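Local structure of M32 carboxypeptidase (Chitinophagaceae bacterium, 7A03) at residues S69-L74 with L90-Y95; Q84-A89 with L285-A290; R199-L204 with Y338-H343; F313-Y318 with V332-F337. The protein probably removes amino acids one at a time from the C-terminal ends of peptides, as a metal-dependent carboxypeptidase of the M32 family. One frame throughout, in Å; residues are numbered along the deposited sequence.

Contact 1: residues S69-L74 with L90-Y95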
loop_
_atom_site.group_PDB
_atom_site.type_symbol
_atom_site.label_atom_id
_atom_site.label_comp_id
_atom_site.label_asym_id
_atom_site.label_seq_id
_atom_site.Cartn_x
_atom_site.Cartn_y
_atom_site.Cartn_z
ATOM N N SER A 69 -22.428 17.708 -16.224
ATOM C CA SER A 69 -23.746 18.319 -16.074
ATOM C C SER A 69 -24.646 17.485 -15.170
ATOM O O SER A 69 -25.349 18.031 -14.307
ATOM C CB SER A 69 -24.392 18.539 -17.442
ATOM O OG SER A 69 -23.577 19.372 -18.243
ATOM N N LEU A 70 -24.618 16.162 -15.339
ATOM C CA LEU A 70 -25.397 15.271 -14.486
ATOM C C LEU A 70 -24.976 15.386 -13.021
ATOM O O LEU A 70 -25.821 15.437 -12.120
ATOM C CB LEU A 70 -25.202 13.844 -14.982
ATOM C CG LEU A 70 -26.132 12.729 -14.526
ATOM C CD1 LEU A 70 -27.585 13.106 -14.754
ATOM C CD2 LEU A 70 -25.764 11.485 -15.315
ATOM N N LEU A 71 -23.669 15.386 -12.759
ATOM C CA LEU A 71 -23.207 15.484 -11.378
ATOM C C LEU A 71 -23.645 16.799 -10.750
ATOM O O LEU A 71 -24.075 16.835 -9.589
ATOM C CB LEU A 71 -21.688 15.357 -11.325
ATOM C CG LEU A 71 -21.178 13.955 -11.624
ATOM C CD1 LEU A 71 -19.679 13.985 -11.876
ATOM C CD2 LEU A 71 -21.530 13.021 -10.471
ATOM N N HIS A 72 -23.548 17.891 -11.507
ATOM C CA HIS A 72 -23.963 19.187 -10.978
ATOM C C HIS A 72 -25.466 19.246 -10.730
ATOM O O HIS A 72 -25.908 19.896 -9.775
ATOM C CB HIS A 72 -23.492 20.289 -11.923
ATOM C CG HIS A 72 -22.054 20.661 -11.741
ATOM N ND1 HIS A 72 -21.571 21.215 -10.574
ATOM C CD2 HIS A 72 -20.992 20.564 -12.576
ATOM C CE1 HIS A 72 -20.275 21.440 -10.697
ATOM N NE2 HIS A 72 -19.899 21.056 -11.903
ATOM N N GLU A 73 -26.261 18.565 -11.557
ATOM C CA GLU A 73 -27.699 18.493 -11.311
ATOM C C GLU A 73 -28.005 17.663 -10.069
ATOM O O GLU A 73 -28.841 18.047 -9.244
ATOM C CB GLU A 73 -28.402 17.913 -12.535
ATOM C CG GLU A 73 -29.853 17.536 -12.318
ATOM C CD GLU A 73 -30.444 16.806 -13.516
ATOM O OE1 GLU A 73 -29.663 16.335 -14.375
ATOM O OE2 GLU A 73 -31.687 16.709 -13.600
ATOM N N LEU A 74 -27.318 16.535 -9.905
ATOM C CA LEU A 74 -27.577 15.656 -8.776
ATOM C C LEU A 74 -27.079 16.234 -7.460
ATOM O O LEU A 74 -27.581 15.844 -6.396
ATOM C CB LEU A 74 -26.947 14.290 -9.038
ATOM C CG LEU A 74 -27.753 13.468 -10.041
ATOM C CD1 LEU A 74 -26.888 12.439 -10.759
ATOM C CD2 LEU A 74 -28.885 12.802 -9.296
ATOM N N LEU A 90 -18.493 12.804 -4.001
ATOM C CA LEU A 90 -17.143 12.310 -4.243
ATOM C C LEU A 90 -16.851 12.246 -5.732
ATOM O O LEU A 90 -15.748 12.595 -6.171
ATOM C CB LEU A 90 -16.952 10.942 -3.587
ATOM C CG LEU A 90 -16.871 11.007 -2.060
ATOM C CD1 LEU A 90 -16.737 9.613 -1.468
ATOM C CD2 LEU A 90 -15.714 11.892 -1.640
ATOM N N SER A 91 -17.835 11.826 -6.523
ATOM C CA SER A 91 -17.630 11.741 -7.960
ATOM C C SER A 91 -17.445 13.131 -8.554
ATOM O O SER A 91 -16.650 13.311 -9.483
ATOM C CB SER A 91 -18.818 11.025 -8.613
ATOM O OG SER A 91 -18.716 9.616 -8.472
ATOM N N LEU A 92 -18.154 14.132 -8.016
ATOM C CA LEU A 92 -17.961 15.510 -8.459
ATOM C C LEU A 92 -16.563 16.011 -8.112
ATOM O O LEU A 92 -15.933 16.704 -8.918
ATOM C CB LEU A 92 -19.037 16.415 -7.848
ATOM C CG LEU A 92 -19.065 17.869 -8.315
ATOM C CD1 LEU A 92 -19.251 17.947 -9.817
ATOM C CD2 LEU A 92 -20.172 18.621 -7.613
ATOM N N GLU A 93 -16.062 15.686 -6.915
ATOM C CA GLU A 93 -14.677 16.029 -6.593
ATOM C C GLU A 93 -13.697 15.377 -7.572
ATOM O O GLU A 93 -12.800 16.047 -8.119
ATOM C CB GLU A 93 -14.362 15.612 -5.158
ATOM C CG GLU A 93 -15.020 16.507 -4.128
ATOM C CD GLU A 93 -14.822 16.022 -2.705
ATOM O OE1 GLU A 93 -13.965 15.138 -2.484
ATOM O OE2 GLU A 93 -15.533 16.525 -1.809
ATOM N N ASP A 94 -13.844 14.061 -7.776
ATOM C CA ASP A 94 -13.016 13.312 -8.724
ATOM C C ASP A 94 -13.058 13.948 -10.110
ATOM O O ASP A 94 -12.038 14.030 -10.799
ATOM C CB ASP A 94 -13.512 11.859 -8.822
ATOM C CG ASP A 94 -13.324 11.058 -7.527
ATOM O OD1 ASP A 94 -12.585 11.505 -6.634
ATOM O OD2 ASP A 94 -13.925 9.957 -7.409
ATOM N N TYR A 95 -14.241 14.404 -10.527
ATOM C CA TYR A 95 -14.423 14.946 -11.868
ATOM C C TYR A 95 -13.778 16.317 -11.998
ATOM O O TYR A 95 -13.087 16.589 -12.988
ATOM C CB TYR A 95 -15.922 15.011 -12.168
ATOM C CG TYR A 95 -16.301 15.573 -13.520
ATOM C CD1 TYR A 95 -16.508 16.940 -13.700
ATOM C CD2 TYR A 95 -16.485 14.730 -14.609
ATOM C CE1 TYR A 95 -16.876 17.447 -14.944
ATOM C CE2 TYR A 95 -16.853 15.236 -15.861
ATOM C CZ TYR A 95 -17.040 16.586 -16.015
ATOM O OH TYR A 95 -17.405 17.068 -17.248
#
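L71 packs against three residues of 90-95, the apolar side of this helix-helix contact. The two leucine methyls of L71 divide the work: CD2 rests on S91 CB at 3.8 Å, while CD1 reaches Y95 CB at 3.9 Å. Behind them L71 CB meets L92 CD1. The second kind of interaction is a CH-pi contact: L92 CD1 sits over one face of the H72 imidazole, 3.9 Å from the ring centroid and 17° off its normal. L92 can serve both neighbours because its CG stands opposite the backbone N (chi1 -174°), which carries the methyls across toward helix 65-74. The pair is a helical hairpin, its segments running roughly antiparallel at 141° with axes 9.8 Å apart. Replacing L92 with an alanine would probably leave the H72 ring without its methyl partner and open a gap beside L71. Polar ends are satisfied elsewhere: S91 OG bonds to Y14 OH on helix 9-37, a residue that also packs on L71, and Y95 OH bonds to the carbonyl of A64.

Contact 2: residues Q84-A89 with L285-A290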
loop_
_atom_site.group_PDB
_atom_site.type_symbol
_atom_site.label_atom_id
_atom_site.label_comp_id
_atom_site.label_asym_id
_atom_site.label_seq_id
_atom_site.Cartn_x
_atom_site.Cartn_y
_atom_site.Cartn_z
ATOM N N GLN A 84 -26.203 7.788 -1.774
ATOM C CA GLN A 84 -26.304 8.420 -3.088
ATOM C C GLN A 84 -25.662 9.801 -3.076
ATOM O O GLN A 84 -24.903 10.161 -3.988
ATOM C CB GLN A 84 -27.774 8.540 -3.483
ATOM C CG GLN A 84 -28.452 7.196 -3.739
ATOM C CD GLN A 84 -29.938 7.358 -3.983
ATOM O OE1 GLN A 84 -30.643 7.960 -3.177
ATOM N NE2 GLN A 84 -30.422 6.834 -5.109
ATOM N N GLN A 85 -25.976 10.597 -2.052
ATOM C CA GLN A 85 -25.422 11.942 -1.954
ATOM C C GLN A 85 -23.909 11.902 -1.827
ATOM O O GLN A 85 -23.207 12.722 -2.434
ATOM C CB GLN A 85 -26.029 12.673 -0.760
ATOM C CG GLN A 85 -27.460 13.129 -0.972
ATOM C CD GLN A 85 -27.901 14.119 0.097
ATOM O OE1 GLN A 85 -27.076 14.829 0.675
ATOM N NE2 GLN A 85 -29.197 14.160 0.374
ATOM N N LYS A 86 -23.386 10.954 -1.046
ATOM C CA LYS A 86 -21.940 10.840 -0.916
ATOM C C LYS A 86 -21.301 10.451 -2.246
ATOM O O LYS A 86 -20.253 10.993 -2.621
ATOM C CB LYS A 86 -21.585 9.833 0.186
ATOM C CG LYS A 86 -20.080 9.679 0.441
ATOM C CD LYS A 86 -19.508 10.913 1.121
ATOM C CE LYS A 86 -20.185 11.170 2.470
ATOM N NZ LYS A 86 -19.570 12.304 3.202
ATOM N N ASN A 87 -21.903 9.492 -2.956
ATOM C CA ASN A 87 -21.428 9.122 -4.291
ATOM C C ASN A 87 -21.353 10.324 -5.213
ATOM O O ASN A 87 -20.330 10.554 -5.869
ATOM C CB ASN A 87 -22.341 8.054 -4.888
ATOM C CG ASN A 87 -22.032 6.669 -4.358
ATOM O OD1 ASN A 87 -20.903 6.395 -3.942
ATOM N ND2 ASN A 87 -23.019 5.779 -4.394
ATOM N N ILE A 88 -22.435 11.108 -5.268
ATOM C CA ILE A 88 -22.452 12.293 -6.125
ATOM C C ILE A 88 -21.351 13.269 -5.713
ATOM O O ILE A 88 -20.619 13.793 -6.561
ATOM C CB ILE A 88 -23.844 12.956 -6.110
ATOM C CG1 ILE A 88 -24.902 12.001 -6.669
ATOM C CG2 ILE A 88 -23.832 14.258 -6.909
ATOM C CD1 ILE A 88 -24.625 11.532 -8.076
ATOM N N ALA A 89 -21.213 13.531 -4.406
ATOM C CA ALA A 89 -20.229 14.517 -3.947
ATOM C C ALA A 89 -18.803 14.073 -4.268
ATOM O O ALA A 89 -17.978 14.869 -4.749
ATOM C CB ALA A 89 -20.397 14.774 -2.447
ATOM N N LEU A 285 -18.833 3.026 -8.162
ATOM C CA LEU A 285 -19.202 4.231 -7.432
ATOM C C LEU A 285 -18.284 4.415 -6.234
ATOM O O LEU A 285 -17.701 3.447 -5.731
ATOM C CB LEU A 285 -20.651 4.126 -6.938
ATOM C CG LEU A 285 -21.663 3.609 -7.964
ATOM C CD1 LEU A 285 -23.072 3.578 -7.379
ATOM C CD2 LEU A 285 -21.664 4.502 -9.194
ATOM N N PRO A 286 -18.140 5.650 -5.738
ATOM C CA PRO A 286 -17.197 5.869 -4.630
ATOM C C PRO A 286 -17.464 4.994 -3.418
ATOM O O PRO A 286 -16.515 4.504 -2.796
ATOM C CB PRO A 286 -17.335 7.372 -4.335
ATOM C CG PRO A 286 -17.774 7.962 -5.667
ATOM C CD PRO A 286 -18.701 6.914 -6.245
ATOM N N CYS A 287 -18.731 4.746 -3.090
ATOM C CA CYS A 287 -19.034 3.878 -1.960
ATOM C C CYS A 287 -18.848 2.395 -2.278
ATOM O O CYS A 287 -19.128 1.561 -1.419
ATOM C CB CYS A 287 -20.404 4.205 -1.352
ATOM S SG CYS A 287 -20.461 5.871 -0.620
ATOM N N GLY A 288 -18.351 2.049 -3.469
ATOM C CA GLY A 288 -17.918 0.697 -3.767
ATOM C C GLY A 288 -16.426 0.535 -3.973
ATOM O O GLY A 288 -15.996 -0.527 -4.437
ATOM N N GLU A 289 -15.624 1.565 -3.667
ATOM C CA GLU A 289 -14.174 1.556 -3.826
ATOM C C GLU A 289 -13.499 1.606 -2.458
ATOM O O GLU A 289 -14.045 2.165 -1.507
ATOM C CB GLU A 289 -13.713 2.783 -4.639
ATOM C CG GLU A 289 -14.270 2.829 -6.058
ATOM C CD GLU A 289 -14.043 4.167 -6.769
ATOM O OE1 GLU A 289 -13.545 5.112 -6.122
ATOM O OE2 GLU A 289 -14.353 4.262 -7.987
ATOM N N ALA A 290 -12.302 1.023 -2.368
ATOM C CA ALA A 290 -11.523 1.106 -1.137
ATOM C C ALA A 290 -11.387 2.558 -0.691
ATOM O O ALA A 290 -11.278 3.471 -1.516
ATOM C CB ALA A 290 -10.126 0.534 -1.369
#
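N87 reaches from its helix into the turn at 285-288, its CG anti to the carbonyl carbon and beside the backbone N (chi1 -80°), and takes the N-H of C287 with its amide oxygen. The bond from C287 N to N87 OD1 is 2.9 Å long and fairly straight at 155°, the donor in the amide's carbonyl plane. The same oxygen is approached by P286 CD at 3.2 Å, so the proline ring packs against the bond. At the other end of the amide, N87 ND2 passes L285 CD1 at 3.7 Å, and its own hydrogen bonds go to Q282 OE1 and Y11 OH. Both ends of this buried amide are used, which should fix its flip. C287 contributes its sulfur: SG meets K86 CG at 4.0 Å, near the base of a lysine chain bending toward a cation-pi contact with F469. The contact joins helix 82-100 to the 3-10 turn in the loop between helices 258-277 and 293-307, with Y14 of helix 9-37 packing on both N87 and P286.

Contact 3: residues R199-L204 with Y338-H343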
loop_
_atom_site.group_PDB
_atom_site.type_symbol
_atom_site.label_atom_id
_atom_site.label_comp_id
_atom_site.label_asym_id
_atom_site.label_seq_id
_atom_site.Cartn_x
_atom_site.Cartn_y
_atom_site.Cartn_z
ATOM N N ARG A 199 18.270 -18.338 13.225
ATOM C CA ARG A 199 17.579 -17.788 12.059
ATOM C C ARG A 199 17.992 -18.414 10.727
ATOM O O ARG A 199 17.244 -18.323 9.750
ATOM C CB ARG A 199 17.662 -16.256 11.989
ATOM C CG ARG A 199 16.502 -15.651 11.221
ATOM C CD ARG A 199 16.666 -14.177 10.901
ATOM N NE ARG A 199 15.589 -13.734 10.017
ATOM C CZ ARG A 199 15.643 -12.658 9.241
ATOM N NH1 ARG A 199 16.731 -11.899 9.233
ATOM N NH2 ARG A 199 14.608 -12.341 8.472
ATOM N N ASP A 200 19.159 -19.062 10.657
ATOM C CA ASP A 200 19.588 -19.578 9.363
ATOM C C ASP A 200 18.707 -20.720 8.863
ATOM O O ASP A 200 18.745 -21.035 7.667
ATOM C CB ASP A 200 21.079 -19.917 9.347
ATOM C CG ASP A 200 21.446 -21.005 10.325
ATOM O OD1 ASP A 200 20.558 -21.488 11.063
ATOM O OD2 ASP A 200 22.640 -21.377 10.354
ATOM N N PHE A 201 17.890 -21.318 9.737
ATOM C CA PHE A 201 16.923 -22.308 9.278
ATOM C C PHE A 201 15.934 -21.732 8.276
ATOM O O PHE A 201 15.352 -22.490 7.488
ATOM C CB PHE A 201 16.173 -22.929 10.464
ATOM C CG PHE A 201 15.599 -21.920 11.430
ATOM C CD1 PHE A 201 14.376 -21.310 11.179
ATOM C CD2 PHE A 201 16.268 -21.608 12.604
ATOM C CE1 PHE A 201 13.843 -20.379 12.065
ATOM C CE2 PHE A 201 15.733 -20.695 13.500
ATOM C CZ PHE A 201 14.520 -20.086 13.230
ATOM N N LEU A 202 15.739 -20.412 8.265
ATOM C CA LEU A 202 14.827 -19.825 7.289
ATOM C C LEU A 202 15.413 -19.831 5.886
ATOM O O LEU A 202 14.665 -19.665 4.916
ATOM C CB LEU A 202 14.451 -18.395 7.677
ATOM C CG LEU A 202 13.578 -18.193 8.911
ATOM C CD1 LEU A 202 13.341 -16.702 9.096
ATOM C CD2 LEU A 202 12.253 -18.923 8.797
ATOM N N HIS A 203 16.726 -20.040 5.761
ATOM C CA HIS A 203 17.381 -20.078 4.464
ATOM C C HIS A 203 17.768 -21.491 4.047
ATOM O O HIS A 203 18.574 -21.661 3.126
ATOM C CB HIS A 203 18.571 -19.121 4.430
ATOM C CG HIS A 203 18.166 -17.681 4.436
ATOM N ND1 HIS A 203 17.551 -17.088 5.518
ATOM C CD2 HIS A 203 18.258 -16.722 3.485
ATOM C CE1 HIS A 203 17.296 -15.822 5.239
ATOM N NE2 HIS A 203 17.715 -15.575 4.011
ATOM N N LEU A 204 17.201 -22.504 4.698
ATOM C CA LEU A 204 17.307 -23.882 4.224
ATOM C C LEU A 204 16.414 -24.053 2.988
ATOM O O LEU A 204 15.838 -23.097 2.455
ATOM C CB LEU A 204 16.950 -24.857 5.344
ATOM C CG LEU A 204 17.875 -24.886 6.558
ATOM C CD1 LEU A 204 17.294 -25.706 7.716
ATOM C CD2 LEU A 204 19.237 -25.423 6.133
ATOM N N TYR A 338 9.566 -17.653 16.134
ATOM C CA TYR A 338 8.920 -16.356 16.355
ATOM C C TYR A 338 9.944 -15.224 16.342
ATOM O O TYR A 338 9.752 -14.183 15.683
ATOM C CB TYR A 338 8.177 -16.427 17.691
ATOM C CG TYR A 338 7.641 -15.127 18.232
ATOM C CD1 TYR A 338 6.675 -14.399 17.541
ATOM C CD2 TYR A 338 8.087 -14.638 19.444
ATOM C CE1 TYR A 338 6.185 -13.213 18.047
ATOM C CE2 TYR A 338 7.598 -13.454 19.956
ATOM C CZ TYR A 338 6.652 -12.746 19.253
ATOM O OH TYR A 338 6.165 -11.565 19.774
ATOM N N LYS A 339 11.066 -15.435 17.024
ATOM C CA LYS A 339 12.110 -14.419 17.028
ATOM C C LYS A 339 12.706 -14.248 15.635
ATOM O O LYS A 339 12.984 -13.121 15.206
ATOM C CB LYS A 339 13.183 -14.786 18.049
ATOM C CG LYS A 339 12.702 -14.695 19.499
ATOM C CD LYS A 339 12.096 -13.321 19.779
ATOM C CE LYS A 339 11.417 -13.253 21.142
ATOM N NZ LYS A 339 10.956 -11.865 21.438
ATOM N N ALA A 340 12.863 -15.347 14.893
ATOM C CA ALA A 340 13.513 -15.278 13.589
ATOM C C ALA A 340 12.653 -14.548 12.565
ATOM O O ALA A 340 13.176 -13.831 11.700
ATOM C CB ALA A 340 13.803 -16.695 13.109
ATOM N N ILE A 341 11.332 -14.742 12.625
ATOM C CA ILE A 341 10.442 -14.041 11.705
ATOM C C ILE A 341 10.190 -12.606 12.134
ATOM O O ILE A 341 9.555 -11.847 11.388
ATOM C CB ILE A 341 9.141 -14.818 11.434
ATOM C CG1 ILE A 341 8.319 -14.908 12.722
ATOM C CG2 ILE A 341 9.473 -16.199 10.874
ATOM C CD1 ILE A 341 6.838 -14.962 12.509
ATOM N N ASN A 342 10.662 -12.220 13.321
ATOM C CA ASN A 342 10.635 -10.822 13.738
ATOM C C ASN A 342 12.035 -10.224 13.901
ATOM O O ASN A 342 12.334 -9.600 14.924
ATOM C CB ASN A 342 9.863 -10.700 15.045
ATOM C CG ASN A 342 8.388 -10.889 14.858
ATOM O OD1 ASN A 342 7.703 -10.013 14.328
ATOM N ND2 ASN A 342 7.879 -12.023 15.313
ATOM N N HIS A 343 12.894 -10.401 12.897
ATOM C CA HIS A 343 14.266 -9.915 12.958
ATOM C C HIS A 343 14.335 -8.460 12.495
ATOM O O HIS A 343 13.954 -8.141 11.363
ATOM C CB HIS A 343 15.198 -10.778 12.113
ATOM C CG HIS A 343 16.628 -10.337 12.172
ATOM N ND1 HIS A 343 17.400 -10.467 13.306
ATOM C CD2 HIS A 343 17.417 -9.742 11.247
ATOM C CE1 HIS A 343 18.605 -9.981 13.075
ATOM N NE2 HIS A 343 18.643 -9.536 11.833
#
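R199 and A340 bring the two backbones to 5.0 Å between their CA atoms, where a loop with a short 3-10 turn at 200-202 meets helix 334-341. The methyl of A340 is the shared target: R199 CG and F201 CZ each come within 3.5 Å of A340 CB, and L202 CD1 adds a looser touch at 4.0 Å. F201 gets there with CG placed between its backbone N and carbonyl carbon (chi1 50°), which folds the ring back beneath R199, so that R199 CA lies over one ring face. This is loop-to-helix packing in a mainly helical fold, and the small A340 side chain is consistent with the close approach of the loop. The chain of R199, extended from CG to NE, runs on along the backbone and brings NE to 2.9 Å from A340 O. There H343 CB lies over one face of the guanidinium, toward its rim and 3.3 Å above its plane, and the imidazole and guanidinium planes are inclined by 32°. H343 turns its NE2 to Q345 OE1, which helps set the ring. L202 CD1 loosely touches I341 CG2, whose residue also packs on W263 of helix 258-277.

Contact 4: residues F313-Y318 with V332-F337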
loop_
_atom_site.group_PDB
_atom_site.type_symbol
_atom_site.label_atom_id
_atom_site.label_comp_id
_atom_site.label_asym_id
_atom_site.label_seq_id
_atom_site.Cartn_x
_atom_site.Cartn_y
_atom_site.Cartn_z
ATOM N N PHE A 313 -0.749 -16.192 16.702
ATOM C CA PHE A 313 -0.947 -16.834 15.399
ATOM C C PHE A 313 -0.106 -18.107 15.290
ATOM O O PHE A 313 -0.583 -19.169 14.849
ATOM C CB PHE A 313 -0.548 -15.835 14.307
ATOM C CG PHE A 313 -0.802 -16.295 12.890
ATOM C CD1 PHE A 313 -2.078 -16.283 12.360
ATOM C CD2 PHE A 313 0.255 -16.690 12.085
ATOM C CE1 PHE A 313 -2.309 -16.674 11.025
ATOM C CE2 PHE A 313 0.045 -17.099 10.771
ATOM C CZ PHE A 313 -1.247 -17.093 10.239
ATOM N N TRP A 314 1.157 -18.014 15.700
ATOM C CA TRP A 314 2.077 -19.127 15.556
ATOM C C TRP A 314 1.867 -20.241 16.582
ATOM O O TRP A 314 2.289 -21.362 16.317
ATOM C CB TRP A 314 3.527 -18.633 15.400
ATOM C CG TRP A 314 3.662 -17.994 14.062
ATOM C CD1 TRP A 314 3.660 -16.650 13.767
ATOM C CD2 TRP A 314 3.690 -18.677 12.812
ATOM N NE1 TRP A 314 3.727 -16.464 12.404
ATOM C CE2 TRP A 314 3.756 -17.691 11.795
ATOM C CE3 TRP A 314 3.693 -20.025 12.447
ATOM C CZ2 TRP A 314 3.801 -18.019 10.440
ATOM C CZ3 TRP A 314 3.754 -20.351 11.104
ATOM C CH2 TRP A 314 3.809 -19.357 10.113
ATOM N N LYS A 315 1.165 -19.994 17.691
ATOM C CA LYS A 315 0.848 -21.099 18.593
ATOM C C LYS A 315 0.067 -22.187 17.867
ATOM O O LYS A 315 0.308 -23.377 18.078
ATOM C CB LYS A 315 0.051 -20.593 19.783
ATOM C CG LYS A 315 0.879 -19.824 20.783
ATOM C CD LYS A 315 0.035 -19.336 21.946
ATOM C CE LYS A 315 0.745 -18.256 22.742
ATOM N NZ LYS A 315 -0.116 -17.786 23.865
ATOM N N PHE A 316 -0.856 -21.794 16.989
ATOM C CA PHE A 316 -1.589 -22.751 16.174
ATOM C C PHE A 316 -0.840 -23.115 14.902
ATOM O O PHE A 316 -0.775 -24.299 14.532
ATOM C CB PHE A 316 -2.971 -22.176 15.834
ATOM C CG PHE A 316 -3.792 -23.047 14.921
ATOM C CD1 PHE A 316 -4.564 -24.075 15.443
ATOM C CD2 PHE A 316 -3.819 -22.823 13.554
ATOM C CE1 PHE A 316 -5.330 -24.867 14.622
ATOM C CE2 PHE A 316 -4.585 -23.626 12.712
ATOM C CZ PHE A 316 -5.347 -24.650 13.256
ATOM N N GLN A 317 -0.268 -22.131 14.206
ATOM C CA GLN A 317 0.305 -22.433 12.899
ATOM C C GLN A 317 1.659 -23.140 12.969
ATOM O O GLN A 317 1.990 -23.914 12.065
ATOM C CB GLN A 317 0.386 -21.174 12.031
ATOM C CG GLN A 317 -0.970 -20.623 11.591
ATOM C CD GLN A 317 -1.693 -21.508 10.577
ATOM O OE1 GLN A 317 -1.116 -22.449 10.016
ATOM N NE2 GLN A 317 -2.953 -21.196 10.332
ATOM N N TYR A 318 2.463 -22.910 14.007
ATOM C CA TYR A 318 3.815 -23.460 14.002
ATOM C C TYR A 318 3.855 -24.981 13.954
ATOM O O TYR A 318 4.601 -25.521 13.122
ATOM C CB TYR A 318 4.695 -22.868 15.116
ATOM C CG TYR A 318 6.140 -23.271 14.903
ATOM C CD1 TYR A 318 6.813 -22.878 13.754
ATOM C CD2 TYR A 318 6.815 -24.087 15.818
ATOM C CE1 TYR A 318 8.116 -23.269 13.513
ATOM C CE2 TYR A 318 8.131 -24.471 15.589
ATOM C CZ TYR A 318 8.774 -24.053 14.436
ATOM O OH TYR A 318 10.071 -24.419 14.152
ATOM N N VAL A 332 13.609 -26.816 15.595
ATOM C CA VAL A 332 13.498 -25.377 15.841
ATOM C C VAL A 332 12.263 -25.135 16.706
ATOM O O VAL A 332 11.169 -25.595 16.363
ATOM C CB VAL A 332 13.389 -24.591 14.519
ATOM C CG1 VAL A 332 13.291 -23.084 14.793
ATOM C CG2 VAL A 332 14.571 -24.895 13.605
ATOM N N SER A 333 12.427 -24.407 17.820
ATOM C CA SER A 333 11.298 -24.234 18.733
ATOM C C SER A 333 10.387 -23.110 18.269
ATOM O O SER A 333 10.756 -22.278 17.440
ATOM C CB SER A 333 11.755 -23.857 20.147
ATOM O OG SER A 333 12.399 -22.589 20.178
ATOM N N LEU A 334 9.185 -23.076 18.847
ATOM C CA LEU A 334 8.253 -22.000 18.523
ATOM C C LEU A 334 8.875 -20.632 18.793
ATOM O O LEU A 334 8.770 -19.723 17.960
ATOM C CB LEU A 334 6.944 -22.172 19.299
ATOM C CG LEU A 334 5.971 -20.989 19.340
ATOM C CD1 LEU A 334 5.463 -20.656 17.965
ATOM C CD2 LEU A 334 4.802 -21.264 20.321
ATOM N N GLN A 335 9.543 -20.479 19.941
ATOM C CA GLN A 335 10.173 -19.207 20.291
ATOM C C GLN A 335 11.278 -18.827 19.312
ATOM O O GLN A 335 11.385 -17.659 18.913
ATOM C CB GLN A 335 10.724 -19.266 21.719
ATOM C CG GLN A 335 9.753 -18.778 22.766
ATOM C CD GLN A 335 9.333 -17.340 22.532
ATOM O OE1 GLN A 335 10.135 -16.508 22.117
ATOM N NE2 GLN A 335 8.065 -17.051 22.772
ATOM N N GLU A 336 12.114 -19.794 18.913
ATOM C CA GLU A 336 13.158 -19.492 17.932
ATOM C C GLU A 336 12.559 -19.023 16.614
ATOM O O GLU A 336 13.043 -18.055 16.007
ATOM C CB GLU A 336 14.045 -20.715 17.710
ATOM C CG GLU A 336 14.858 -21.070 18.932
ATOM C CD GLU A 336 15.620 -22.372 18.782
ATOM O OE1 GLU A 336 15.019 -23.362 18.323
ATOM O OE2 GLU A 336 16.819 -22.405 19.128
ATOM N N PHE A 337 11.505 -19.704 16.158
ATOM C CA PHE A 337 10.858 -19.328 14.911
ATOM C C PHE A 337 10.239 -17.934 15.014
ATOM O O PHE A 337 10.392 -17.104 14.106
ATOM C CB PHE A 337 9.812 -20.383 14.550
ATOM C CG PHE A 337 9.153 -20.134 13.228
ATOM C CD1 PHE A 337 9.747 -20.564 12.047
ATOM C CD2 PHE A 337 7.940 -19.474 13.168
ATOM C CE1 PHE A 337 9.141 -20.329 10.825
ATOM C CE2 PHE A 337 7.340 -19.235 11.950
ATOM C CZ PHE A 337 7.938 -19.667 10.790
#
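Three aromatic rings, W314, Y318 and F337, set the geometry of this contact, and F337 is turned differently against each of the other two. Its edge points at the W314 face, F337 CE2 lying 3.8 Å from W314 CE3, and the six-membered ring of W314 stands at 62° to it, an edge-to-face pair. Y318 and F337 meet obliquely, their planes inclined by 33°, and Y318 CE1 lies over the F337 face, 3.3 Å from F337 CG. With its CG set opposite the backbone N (chi1 -169°), Y318 leans across to 332-337, where its OH gives a 2.7 Å hydrogen bond to V332 O from well above that carbonyl's plane. The carbonyl belongs to the residue just before a capping box: S333 OG accepts from E336 N, and S333 N donates to E336 OE1 at 2.8 Å, opening helix 334-341. Substituting a leucine for Y318 would probably leave V332 O without this donor and the F337 face without its aromatic cover. L334 lies alongside Y318, pointing the other way, its CD1 touching Y318 CB at 3.7 Å and W314 CB at 3.8 Å. W314 NE1 bonds to G308 O, and F337 packs on F258 and W263 of helix 258-277.

Overall arrangement
Read from the N terminus, contact 1 closes a short loop, folding helix 65-74 against helix 82-100. Contact 2 starts from the same second helix and spans almost two hundred residues to the loop before helix 293-307; its first segment falls between those of contact 1, so the two cross, touching through pairs such as L74 with I88. Contact 3 crosses contact 2, opening within its span and ending beyond it, and ties the loop between helices 170-192 and 208-222 to helix 334-341. Contact 4, another short closure within the span of contact 3, folds helix 311-324 against that same helix. Contacts 1 and 3 stand on opposite sides of the chain's centre, their centres about 52 Å apart.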